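Local coordinates for erythrocyte membrane protein 1 (Plasmodium falciparum, PDB 2XU0), which probably binds host cell-surface receptors as an adhesin and is represented here by its N-terminal segment and first Duffy-binding-like domain, at residues N184-C189 / N438-H443; F279-G282 / T286-F289. The protein carries 10 engineered substitutions. All blocks are in the same frame, centred on the assembly; numbering follows the deposited sequence.

Contact 1 (N184-C189 / N438-H443); sequences NKAGIC and NGKHCH. Engineered in segment 184-189: Ala186 (natural residue Ser).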
loop_
_atom_site.group_PDB
_atom_site.type_symbol
_atom_site.label_atom_id
_atom_site.label_comp_id
_atom_site.label_asym_id
_atom_site.label_seq_id
_atom_site.Cartn_x
_atom_site.Cartn_y
_atom_site.Cartn_z
ATOM N N ASN A 184 2.933 -19.668 -5.285
ATOM C CA ASN A 184 3.952 -18.959 -4.509
ATOM C C ASN A 184 3.241 -17.670 -4.053
ATOM O O ASN A 184 2.665 -16.963 -4.875
ATOM C CB ASN A 184 5.201 -18.650 -5.365
ATOM C CG ASN A 184 6.266 -17.872 -4.645
ATOM O OD1 ASN A 184 6.102 -16.680 -4.365
ATOM N ND2 ASN A 184 7.420 -18.505 -4.394
ATOM N N LYS A 185 3.211 -17.417 -2.749
ATOM C CA LYS A 185 2.464 -16.284 -2.173
ATOM C C LYS A 185 3.217 -14.938 -2.305
ATOM O O LYS A 185 3.579 -14.306 -1.302
ATOM C CB LYS A 185 2.084 -16.622 -0.727
ATOM C CG LYS A 185 1.090 -17.779 -0.620
ATOM C CD LYS A 185 1.320 -18.512 0.703
ATOM C CE LYS A 185 0.543 -19.797 0.789
ATOM N NZ LYS A 185 0.757 -20.493 2.085
ATOM N N ALA A 186 3.504 -14.538 -3.562
ATOM C CA ALA A 186 4.242 -13.306 -3.899
ATOM C C ALA A 186 3.544 -12.074 -3.344
ATOM O O ALA A 186 4.228 -11.134 -2.952
ATOM C CB ALA A 186 4.401 -13.169 -5.401
ATOM N N GLY A 187 2.203 -12.134 -3.274
ATOM C CA GLY A 187 1.338 -11.075 -2.751
ATOM C C GLY A 187 1.669 -10.686 -1.323
ATOM O O GLY A 187 1.583 -9.516 -0.980
ATOM N N ILE A 188 2.068 -11.667 -0.491
ATOM C CA ILE A 188 2.448 -11.473 0.914
ATOM C C ILE A 188 3.769 -10.709 0.982
ATOM O O ILE A 188 3.901 -9.796 1.795
ATOM C CB ILE A 188 2.536 -12.847 1.658
ATOM C CG1 ILE A 188 1.158 -13.547 1.717
ATOM C CG2 ILE A 188 3.185 -12.690 3.043
ATOM C CD1 ILE A 188 1.080 -14.890 2.636
ATOM N N CYS A 189 4.762 -11.113 0.143
ATOM C CA CYS A 189 6.062 -10.449 0.049
ATOM C C CYS A 189 5.864 -8.946 -0.326
ATOM O O CYS A 189 6.519 -8.091 0.253
ATOM C CB CYS A 189 6.962 -11.183 -0.953
ATOM S SG CYS A 189 7.276 -12.919 -0.514
ATOM N N ASN A 438 -2.135 -0.372 -14.791
ATOM C CA ASN A 438 -1.263 -1.511 -15.087
ATOM C C ASN A 438 -0.940 -2.398 -13.921
ATOM O O ASN A 438 -0.186 -3.338 -14.110
ATOM C CB ASN A 438 0.039 -1.012 -15.701
ATOM C CG ASN A 438 -0.111 -0.412 -17.058
ATOM O OD1 ASN A 438 -0.997 -0.784 -17.817
ATOM N ND2 ASN A 438 0.782 0.511 -17.389
ATOM N N GLY A 439 -1.448 -2.085 -12.730
ATOM C CA GLY A 439 -1.152 -2.870 -11.534
ATOM C C GLY A 439 -1.613 -4.307 -11.606
ATOM O O GLY A 439 -2.510 -4.626 -12.384
ATOM N N LYS A 440 -1.018 -5.192 -10.798
ATOM C CA LYS A 440 -1.394 -6.617 -10.779
ATOM C C LYS A 440 -2.938 -6.815 -10.710
ATOM O O LYS A 440 -3.535 -7.443 -11.601
ATOM C CB LYS A 440 -0.684 -7.333 -9.617
ATOM C CG LYS A 440 -0.779 -8.863 -9.651
ATOM C CD LYS A 440 -0.241 -9.503 -8.365
ATOM C CE LYS A 440 1.193 -9.955 -8.502
ATOM N NZ LYS A 440 1.652 -10.739 -7.316
ATOM N N HIS A 441 -3.566 -6.231 -9.694
ATOM C CA HIS A 441 -5.007 -6.355 -9.465
ATOM C C HIS A 441 -5.794 -5.526 -10.455
ATOM O O HIS A 441 -6.761 -6.022 -11.019
ATOM C CB HIS A 441 -5.365 -5.974 -8.019
ATOM C CG HIS A 441 -4.862 -6.948 -7.005
ATOM N ND1 HIS A 441 -5.483 -8.166 -6.806
ATOM C CD2 HIS A 441 -3.809 -6.858 -6.163
ATOM C CE1 HIS A 441 -4.783 -8.780 -5.863
ATOM N NE2 HIS A 441 -3.784 -8.027 -5.433
ATOM N N CYS A 442 -5.355 -4.282 -10.722
ATOM C CA CYS A 442 -6.083 -3.401 -11.653
ATOM C C CYS A 442 -6.120 -3.817 -13.117
ATOM O O CYS A 442 -7.142 -3.610 -13.773
ATOM C CB CYS A 442 -5.661 -1.952 -11.480
ATOM S SG CYS A 442 -6.002 -1.288 -9.824
ATOM N N HIS A 443 -5.017 -4.369 -13.641
ATOM C CA HIS A 443 -4.936 -4.751 -15.052
ATOM C C HIS A 443 -5.697 -6.027 -15.400
ATOM O O HIS A 443 -6.111 -6.197 -16.546
ATOM C CB HIS A 443 -3.479 -4.842 -15.497
ATOM C CG HIS A 443 -3.274 -4.698 -16.970
ATOM N ND1 HIS A 443 -2.626 -5.678 -17.705
ATOM C CD2 HIS A 443 -3.605 -3.679 -17.798
ATOM C CE1 HIS A 443 -2.596 -5.230 -18.953
ATOM N NE2 HIS A 443 -3.167 -4.030 -19.056
#
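Lys440 reaches across to the first turn of helix 186-204 with the end of its chain, and the touch is light, burying 60 Å² over both sides. Its NZ stands 4.1 Å from the methyl CB of Ala186, an engineered residue (serine in the natural protein), and NZ is also 4.3 Å from Gly187 N. Both distances are loose, with no polar bond formed. Lysine suits the span because its chain is long: CG leaves anti to the backbone N (chi1 -169°), and a bend at chi3 (-97°) completes the course of the chain toward the helix start. Gly187, lacking a side chain, leaves its backbone N open to the lysine's approach.

Electrostatically, an ammonium group beside a helix N terminus should be somewhat disfavoured. Glu17 and Glu321, both touched by the Lys440 side chain, would probably offset this.

Each segment is held by its own backbone bonds and by outside partners. Lys185 is the N-cap of its helix, with Ile188 N bonded to Lys185 O at 3.1 Å, and is also the centre of an inverse gamma turn closed by a weak bond from Ala186 N to Asn184 O; its backbone is bonded to that of Tyr275 as well. In 438-443, His443 N bonds to Gly439 O at 2.8 Å, while Glu321 receives His441 N and, weakly, Cys442 N.

Disulfides fix each segment separately, Cys189 to Cys295 and Cys442 to Cys324. Lys440 thus bridges helix 186-204 and the C-terminal subdomain, with Thr14 of helix 13-16 touching both Ala186 and Lys440, in the largely helical, disulfide-rich Duffy-binding-like fold.

Contact 2 (F279-G282 / T286-F289); sequences FRKG and TLHF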
loop_
_atom_site.group_PDB
_atom_site.type_symbol
_atom_site.label_atom_id
_atom_site.label_comp_id
_atom_site.label_asym_id
_atom_site.label_seq_id
_atom_site.Cartn_x
_atom_site.Cartn_y
_atom_site.Cartn_z
ATOM N N PHE A 279 8.830 -10.603 -6.326
ATOM C CA PHE A 279 9.108 -10.516 -7.751
ATOM C C PHE A 279 8.922 -9.095 -8.225
ATOM O O PHE A 279 7.939 -8.439 -7.860
ATOM C CB PHE A 279 8.167 -11.429 -8.568
ATOM C CG PHE A 279 8.255 -12.913 -8.312
ATOM C CD1 PHE A 279 8.891 -13.754 -9.216
ATOM C CD2 PHE A 279 7.640 -13.483 -7.199
ATOM C CE1 PHE A 279 8.912 -15.138 -9.010
ATOM C CE2 PHE A 279 7.682 -14.866 -6.983
ATOM C CZ PHE A 279 8.324 -15.684 -7.889
ATOM N N ARG A 280 9.823 -8.641 -9.096
ATOM C CA ARG A 280 9.747 -7.321 -9.733
ATOM C C ARG A 280 10.411 -7.384 -11.094
ATOM O O ARG A 280 11.227 -8.282 -11.328
ATOM C CB ARG A 280 10.332 -6.195 -8.846
ATOM C CG ARG A 280 11.702 -6.488 -8.247
ATOM C CD ARG A 280 12.413 -5.226 -7.823
ATOM N NE ARG A 280 12.819 -4.476 -9.002
ATOM C CZ ARG A 280 14.020 -4.542 -9.557
ATOM N NH1 ARG A 280 14.982 -5.266 -8.993
ATOM N NH2 ARG A 280 14.284 -3.859 -10.656
ATOM N N LYS A 281 10.017 -6.488 -12.012
ATOM C CA LYS A 281 10.552 -6.453 -13.371
ATOM C C LYS A 281 11.302 -5.185 -13.644
ATOM O O LYS A 281 10.947 -4.136 -13.119
ATOM C CB LYS A 281 9.446 -6.607 -14.429
ATOM C CG LYS A 281 8.778 -7.969 -14.379
ATOM C CD LYS A 281 7.756 -8.122 -15.459
ATOM C CE LYS A 281 7.028 -9.434 -15.283
ATOM N NZ LYS A 281 5.917 -9.555 -16.255
ATOM N N GLY A 282 12.335 -5.291 -14.471
ATOM C CA GLY A 282 13.083 -4.141 -14.945
ATOM C C GLY A 282 12.325 -3.484 -16.074
ATOM O O GLY A 282 11.349 -4.036 -16.590
ATOM N N THR A 286 13.007 -7.767 -17.822
ATOM C CA THR A 286 13.834 -8.745 -17.099
ATOM C C THR A 286 13.216 -8.988 -15.720
ATOM O O THR A 286 12.870 -8.032 -15.029
ATOM C CB THR A 286 15.290 -8.265 -17.017
ATOM O OG1 THR A 286 15.780 -8.143 -18.353
ATOM C CG2 THR A 286 16.192 -9.218 -16.242
ATOM N N LEU A 287 13.050 -10.270 -15.349
ATOM C CA LEU A 287 12.481 -10.695 -14.062
ATOM C C LEU A 287 13.543 -10.735 -12.958
ATOM O O LEU A 287 14.591 -11.360 -13.142
ATOM C CB LEU A 287 11.823 -12.067 -14.243
ATOM C CG LEU A 287 10.899 -12.596 -13.144
ATOM C CD1 LEU A 287 9.592 -11.712 -12.989
ATOM C CD2 LEU A 287 10.495 -14.022 -13.471
ATOM N N HIS A 288 13.276 -10.037 -11.825
ATOM C CA HIS A 288 14.124 -10.006 -10.623
ATOM C C HIS A 288 13.326 -10.647 -9.476
ATOM O O HIS A 288 12.096 -10.505 -9.410
ATOM C CB HIS A 288 14.597 -8.605 -10.299
ATOM C CG HIS A 288 15.310 -7.946 -11.448
ATOM N ND1 HIS A 288 16.599 -8.311 -11.810
ATOM C CD2 HIS A 288 14.898 -6.944 -12.266
ATOM C CE1 HIS A 288 16.926 -7.527 -12.824
ATOM N NE2 HIS A 288 15.934 -6.690 -13.137
ATOM N N PHE A 289 13.989 -11.471 -8.667
ATOM C CA PHE A 289 13.274 -12.261 -7.662
ATOM C C PHE A 289 14.165 -12.717 -6.552
ATOM O O PHE A 289 15.342 -12.935 -6.788
ATOM C CB PHE A 289 12.668 -13.534 -8.327
ATOM C CG PHE A 289 13.636 -14.274 -9.241
ATOM C CD1 PHE A 289 14.338 -15.390 -8.787
ATOM C CD2 PHE A 289 13.849 -13.846 -10.554
ATOM C CE1 PHE A 289 15.223 -16.070 -9.630
ATOM C CE2 PHE A 289 14.762 -14.502 -11.385
ATOM C CZ PHE A 289 15.440 -15.610 -10.920
#
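Arg280 and His288 face each other as the hydrogen-bonded pair of an antiparallel hairpin, joined by Arg280 N to His288 O (3.0 Å) and His288 N to Arg280 O (2.7 Å), with Gly282 N to Thr286 O (2.8 Å) continuing the ladder toward the turn. On the face carrying this pair, the arginine's CG sits between its backbone N and carbonyl carbon (chi1 48°), and a bend at chi3 turns the guanidinium back to the neighbouring strand. His288 CG lies anti to the carbonyl carbon (chi1 -55°), which sets its ring alongside the guanidinium. The two planes are 10° apart, with His288 CD2 over one guanidinium face, 3.5 Å from Arg280 NH2.

The other face is more apolar. Leu287 CD1 comes to the edge of the Phe279 ring, 4.3 Å from Phe279 CD1, and Phe289 CB lies 3.9 Å from Phe279 CD1. The same Leu287 methyl packs on Lys281 CG, whose extended chain carries NZ onward to hydrogen bonds with Glu17 O and Leu15 O.

Flat groups suit the first face because they can lie alongside one another. Arg280 NH2 is hydrogen-bonded to Asn28 OD1, which helps fix the guanidinium; its positive charge so near the imidazole would probably favour a neutral His288.

How the contacts relate
From the N terminus, the chain first supplies helix 13-16, touched by contact 1, and helix 22-39, against which contact 2 lies; Glu17, in the loop between them, is met by Lys440 and Lys281. Contact 1 begins at 184-189. Contact 2 then closes the short local loop of the hairpin, with three residues between its segments. The chain continues through helix 311-338 and into the C-terminal subdomain, where 438-443 closes contact 1, spanning 248 residues and enclosing contact 2 entirely, without crossing. The centres are about 13 Å apart, yet the two meet through the Phe279 ring, whose CD2 is 3.7 Å from Ala186 CB. Together they join the hairpin, helix 186-204 and the C-terminal subdomain around the N-terminal segment.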